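Local coordinates for protein 4-hydroxy-3-methylbut-2-enyl diphosphate reductase (Aquifex aeolicus, PDB 3DNF) that catalyses the last step of the non-mevalonate isoprenoid pathway, reducing HMBPP to a mixture of isopentenyl and dimethylallyl diphosphate with the help of an iron-sulfur cluster, at residues 8-13 against 260-265; 198-203 against 224-229. One frame throughout, in Å; residues are numbered along the deposited sequence.

Contact 1 of 2, residues 8-13 against 260-265; sequences EHAGFC and ISAGAS. With F3S (Fe3-s4 cluster), chain E.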
# COMPACT_ATOMS: atom_id res chain seq x y z
N GLU B 8 11.93 -21.23 20.85
CA GLU B 8 10.68 -20.58 21.15
C GLU B 8 9.78 -20.57 19.91
O GLU B 8 10.26 -20.35 18.79
CB GLU B 8 10.93 -19.17 21.64
CG GLU B 8 9.83 -18.68 22.55
CD GLU B 8 9.90 -17.18 22.80
OE1 GLU B 8 10.96 -16.58 22.53
OE2 GLU B 8 8.88 -16.61 23.25
N HIS B 9 8.49 -20.86 20.11
CA HIS B 9 7.50 -20.92 19.02
C HIS B 9 7.57 -22.17 18.12
O HIS B 9 6.83 -22.24 17.13
CB HIS B 9 7.50 -19.65 18.15
CG HIS B 9 7.50 -18.38 18.94
ND1 HIS B 9 6.45 -18.00 19.74
CD2 HIS B 9 8.44 -17.41 19.06
CE1 HIS B 9 6.74 -16.86 20.33
NE2 HIS B 9 7.94 -16.47 19.93
N ALA B 10 8.41 -23.15 18.48
CA ALA B 10 8.41 -24.44 17.76
C ALA B 10 6.98 -25.03 17.78
O ALA B 10 6.32 -25.04 18.82
CB ALA B 10 9.41 -25.43 18.38
N GLY B 11 6.50 -25.45 16.61
CA GLY B 11 5.26 -26.22 16.55
C GLY B 11 4.04 -25.35 16.39
O GLY B 11 4.10 -24.30 15.72
N PHE B 12 2.92 -25.81 16.99
CA PHE B 12 1.59 -25.22 16.79
C PHE B 12 1.58 -23.75 17.20
O PHE B 12 2.14 -23.37 18.23
CB PHE B 12 0.50 -25.89 17.68
CG PHE B 12 0.13 -27.31 17.32
CD1 PHE B 12 0.56 -27.91 16.14
CD2 PHE B 12 -0.71 -28.03 18.18
CE1 PHE B 12 0.19 -29.22 15.83
CE2 PHE B 12 -1.09 -29.33 17.88
CZ PHE B 12 -0.64 -29.92 16.70
N CYS B 13 0.91 -22.95 16.39
CA CYS B 13 0.60 -21.58 16.74
C CYS B 13 -0.47 -21.53 17.83
O CYS B 13 -1.15 -22.52 18.15
CB CYS B 13 0.07 -20.87 15.53
SG CYS B 13 -1.39 -21.72 14.99
N ILE B 260 16.34 -27.55 18.61
CA ILE B 260 15.17 -28.18 18.00
C ILE B 260 14.09 -27.15 17.70
O ILE B 260 13.71 -26.35 18.57
CB ILE B 260 14.53 -29.28 18.90
CG1 ILE B 260 15.54 -30.38 19.24
CG2 ILE B 260 13.29 -29.88 18.22
CD1 ILE B 260 15.00 -31.40 20.25
N SER B 261 13.60 -27.18 16.47
CA SER B 261 12.34 -26.52 16.19
C SER B 261 11.43 -27.41 15.38
O SER B 261 11.80 -28.53 15.02
CB SER B 261 12.54 -25.17 15.51
OG SER B 261 11.35 -24.41 15.63
N ALA B 262 10.24 -26.90 15.10
CA ALA B 262 9.22 -27.67 14.38
C ALA B 262 8.32 -26.73 13.63
O ALA B 262 8.10 -25.60 14.08
CB ALA B 262 8.41 -28.51 15.36
N GLY B 263 7.78 -27.22 12.51
CA GLY B 263 6.78 -26.52 11.70
C GLY B 263 5.42 -26.40 12.41
O GLY B 263 5.21 -26.94 13.49
N ALA B 264 4.51 -25.68 11.77
CA ALA B 264 3.22 -25.33 12.35
C ALA B 264 2.30 -26.53 12.57
O ALA B 264 1.32 -26.43 13.28
CB ALA B 264 2.51 -24.30 11.47
N SER B 265 2.63 -27.66 11.97
CA SER B 265 1.76 -28.83 12.08
C SER B 265 2.30 -29.89 13.03
O SER B 265 1.81 -31.03 13.03
CB SER B 265 1.51 -29.42 10.68
OG SER B 265 0.58 -28.60 9.99
FE1 F3S E . -2.05 -17.34 13.52
FE3 F3S E . -4.42 -18.24 14.48
FE4 F3S E . -2.49 -19.68 13.95
S1 F3S E . -4.10 -16.81 12.74
S2 F3S E . -0.93 -19.08 12.56
S3 F3S E . -2.43 -18.25 15.58
S4 F3S E . -4.52 -20.46 13.89
O HOH W 1 11.00 -21.76 16.18
O HOH W 2 -0.07 -24.37 14.18
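The phenyl ring of F12 lies with its edge against the backbone at the end of the 260-265 segment: CD1 comes to 3.3 Å from A264 O, and CE1 to 3.6 Å from S265 C, a carbon that sits in the plane of the ring. F12 starts away from this partner, but with CG anti to the carbonyl carbon (chi1 -70°) the ring comes back to it. At the other end A10 turns its methyl toward the strand, where CB rests 3.5 Å from S261 OG and covers A262 N, a buried donor with no partner in the model. Between them the two backbones meet at G11. Its N-H bonds to A262 O over 3.0 Å, and its CA makes a CH...O contact of 3.1 Å with G263 O. At phi 91° and psi -147° a CB on G11 would collide with the carbonyl oxygen of A10. Water 1 joins S261 OG to E8 O, and water 2 takes the N-H of C13 and donates to A264 O, 2.6 Å away. C13, the N-cap residue of helix 14-26, is a ligand of the cluster, its SG binding iron FE4 at 2.5 Å; C96 and C193 are the other cysteines of the site. S265, close to H42, is predicted to bind the diphosphate substrate. The polar links are thus mostly backbone and water: the G11 bond and water 1 join the loop to the strand end, while water 2 alone bridges the cluster ligand C13 to A264, next to S265.

Contact 2 of 2, residues 198-203 against 224-229; sequences LRQESV and TRRLYY
Two helices of an open alpha/beta lobe, 195-206 and 222-234, pack side by side through residues 198-203 and 224-229; strand 212-216 lies between them in the chain, and its I215 also touches L227. The short segments run nearly parallel, at 22°, with axes 10.0 Å apart. L227 fills the seam: with CG anti to its carbonyl carbon (chi1 -85°), the branched end reaches across to the other helix. CD2 meets V203 CG2 at 3.6 Å and lies 3.8 Å from both Q200 CA and R199 O, while CD1 touches R199 CD, the two side chains crossing at about a right angle. Replacing L227 by an alanine would probably open a gap between the helices and leave V203 CG2 and the aliphatic part of R199 without the leucine methyls they pack on. R199 itself bends at chi3 and sends its NH2 to G11 O, and its CG and CD lie along L227 CD1. Toward the exposed side the extended Q200 side chain crosses that of R226 obliquely, their amide and guanidinium planes 60° apart; no hydrogen bond joins them, and Q200 NE2 instead rests 4.0 Å from R226 CD.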
# COMPACT_ATOMS: atom_id res chain seq x y z
N LEU B 198 7.51 -15.23 13.86
CA LEU B 198 8.10 -15.54 15.16
C LEU B 198 8.86 -16.88 15.12
O LEU B 198 10.02 -16.95 15.53
CB LEU B 198 7.03 -15.58 16.27
CG LEU B 198 6.24 -14.33 16.69
CD1 LEU B 198 5.03 -14.73 17.53
CD2 LEU B 198 7.11 -13.34 17.46
N ARG B 199 8.20 -17.92 14.61
CA ARG B 199 8.79 -19.24 14.46
C ARG B 199 10.11 -19.20 13.66
O ARG B 199 11.12 -19.79 14.08
CB ARG B 199 7.78 -20.20 13.83
CG ARG B 199 7.99 -21.65 14.18
CD ARG B 199 7.03 -22.57 13.43
NE ARG B 199 5.66 -22.62 13.99
CZ ARG B 199 4.60 -22.11 13.38
NH1 ARG B 199 4.73 -21.51 12.21
NH2 ARG B 199 3.39 -22.18 13.93
N GLN B 200 10.11 -18.48 12.55
CA GLN B 200 11.30 -18.33 11.71
C GLN B 200 12.44 -17.54 12.37
O GLN B 200 13.61 -17.94 12.28
CB GLN B 200 10.94 -17.72 10.34
CG GLN B 200 10.06 -18.64 9.49
CD GLN B 200 9.55 -18.01 8.22
OE1 GLN B 200 9.74 -16.82 7.97
NE2 GLN B 200 8.91 -18.81 7.38
N GLU B 201 12.11 -16.43 13.03
CA GLU B 201 13.12 -15.59 13.69
C GLU B 201 13.75 -16.26 14.91
O GLU B 201 14.92 -16.02 15.22
CB GLU B 201 12.53 -14.23 14.09
CG GLU B 201 11.98 -13.38 12.92
CD GLU B 201 12.95 -13.23 11.75
OE1 GLU B 201 14.16 -13.07 11.96
OE2 GLU B 201 12.47 -13.27 10.59
N SER B 202 12.97 -17.08 15.59
CA SER B 202 13.46 -17.89 16.70
C SER B 202 14.47 -18.93 16.23
O SER B 202 15.44 -19.21 16.93
CB SER B 202 12.28 -18.55 17.42
OG SER B 202 12.73 -19.33 18.52
N VAL B 203 14.24 -19.50 15.04
CA VAL B 203 15.21 -20.40 14.39
C VAL B 203 16.45 -19.64 13.94
O VAL B 203 17.58 -20.11 14.13
CB VAL B 203 14.56 -21.17 13.21
CG1 VAL B 203 15.61 -21.76 12.28
CG2 VAL B 203 13.66 -22.26 13.75
N THR B 224 7.40 -25.80 7.05
CA THR B 224 8.43 -26.59 7.72
C THR B 224 9.70 -26.56 6.86
O THR B 224 10.80 -26.36 7.37
CB THR B 224 8.01 -28.05 7.95
OG1 THR B 224 6.85 -28.08 8.80
CG2 THR B 224 9.11 -28.83 8.63
N ARG B 225 9.53 -26.73 5.55
CA ARG B 225 10.65 -26.71 4.61
C ARG B 225 11.40 -25.38 4.62
O ARG B 225 12.60 -25.33 4.35
CB ARG B 225 10.19 -27.07 3.19
CG ARG B 225 10.02 -28.57 2.96
CD ARG B 225 9.73 -28.92 1.49
NE ARG B 225 8.29 -29.00 1.27
CZ ARG B 225 7.58 -28.17 0.51
NH1 ARG B 225 8.18 -27.18 -0.14
NH2 ARG B 225 6.27 -28.35 0.40
N ARG B 226 10.68 -24.30 4.93
CA ARG B 226 11.28 -22.97 4.98
C ARG B 226 12.11 -22.87 6.24
O ARG B 226 13.21 -22.31 6.21
CB ARG B 226 10.22 -21.88 4.95
CG ARG B 226 10.64 -20.62 4.20
CD ARG B 226 9.39 -20.00 3.57
NE ARG B 226 9.61 -18.67 3.02
CZ ARG B 226 8.63 -17.83 2.68
NH1 ARG B 226 7.36 -18.19 2.84
NH2 ARG B 226 8.91 -16.63 2.18
N LEU B 227 11.59 -23.42 7.34
CA LEU B 227 12.34 -23.53 8.60
C LEU B 227 13.64 -24.29 8.41
O LEU B 227 14.69 -23.88 8.91
CB LEU B 227 11.50 -24.20 9.70
CG LEU B 227 10.53 -23.39 10.56
CD1 LEU B 227 10.02 -24.28 11.70
CD2 LEU B 227 11.17 -22.11 11.10
N TYR B 228 13.59 -25.40 7.66
CA TYR B 228 14.82 -26.11 7.30
C TYR B 228 15.83 -25.25 6.53
O TYR B 228 16.97 -25.12 6.96
CB TYR B 228 14.54 -27.42 6.55
CG TYR B 228 15.80 -28.06 5.97
CD1 TYR B 228 16.74 -28.67 6.81
CD2 TYR B 228 16.05 -28.03 4.60
CE1 TYR B 228 17.90 -29.24 6.28
CE2 TYR B 228 17.20 -28.60 4.07
CZ TYR B 228 18.11 -29.20 4.92
OH TYR B 228 19.24 -29.77 4.42
N TYR B 229 15.39 -24.63 5.43
CA TYR B 229 16.30 -23.83 4.58
C TYR B 229 16.93 -22.67 5.33
O TYR B 229 18.14 -22.45 5.24
CB TYR B 229 15.57 -23.29 3.35
CG TYR B 229 15.18 -24.34 2.34
CD1 TYR B 229 13.84 -24.53 2.00
CD2 TYR B 229 16.15 -25.13 1.71
CE1 TYR B 229 13.47 -25.47 1.07
CE2 TYR B 229 15.78 -26.08 0.77
CZ TYR B 229 14.43 -26.25 0.46
OH TYR B 229 14.03 -27.18 -0.46

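Overall arrangement
From the N terminus, the chain leaves strand 3-6 and enters 8-13, just before helix 14-26. After passing through the other two lobes, each with its own parallel sheet, it returns through helix 195-206, strand 212-216 and helix 222-234. Contact 2 closes this short loop of 20 residues. Strand 257-262 then brings the chain back beside its beginning, where contact 1 closes a loop of 246 residues with contact 2 nested inside. The centres lie about 9 Å apart, and helix 195-206 joins them directly: S202 OG bonds to E8 O, and R199 reaches the same loop. The cluster-bearing loop therefore rests on one helix of the pair.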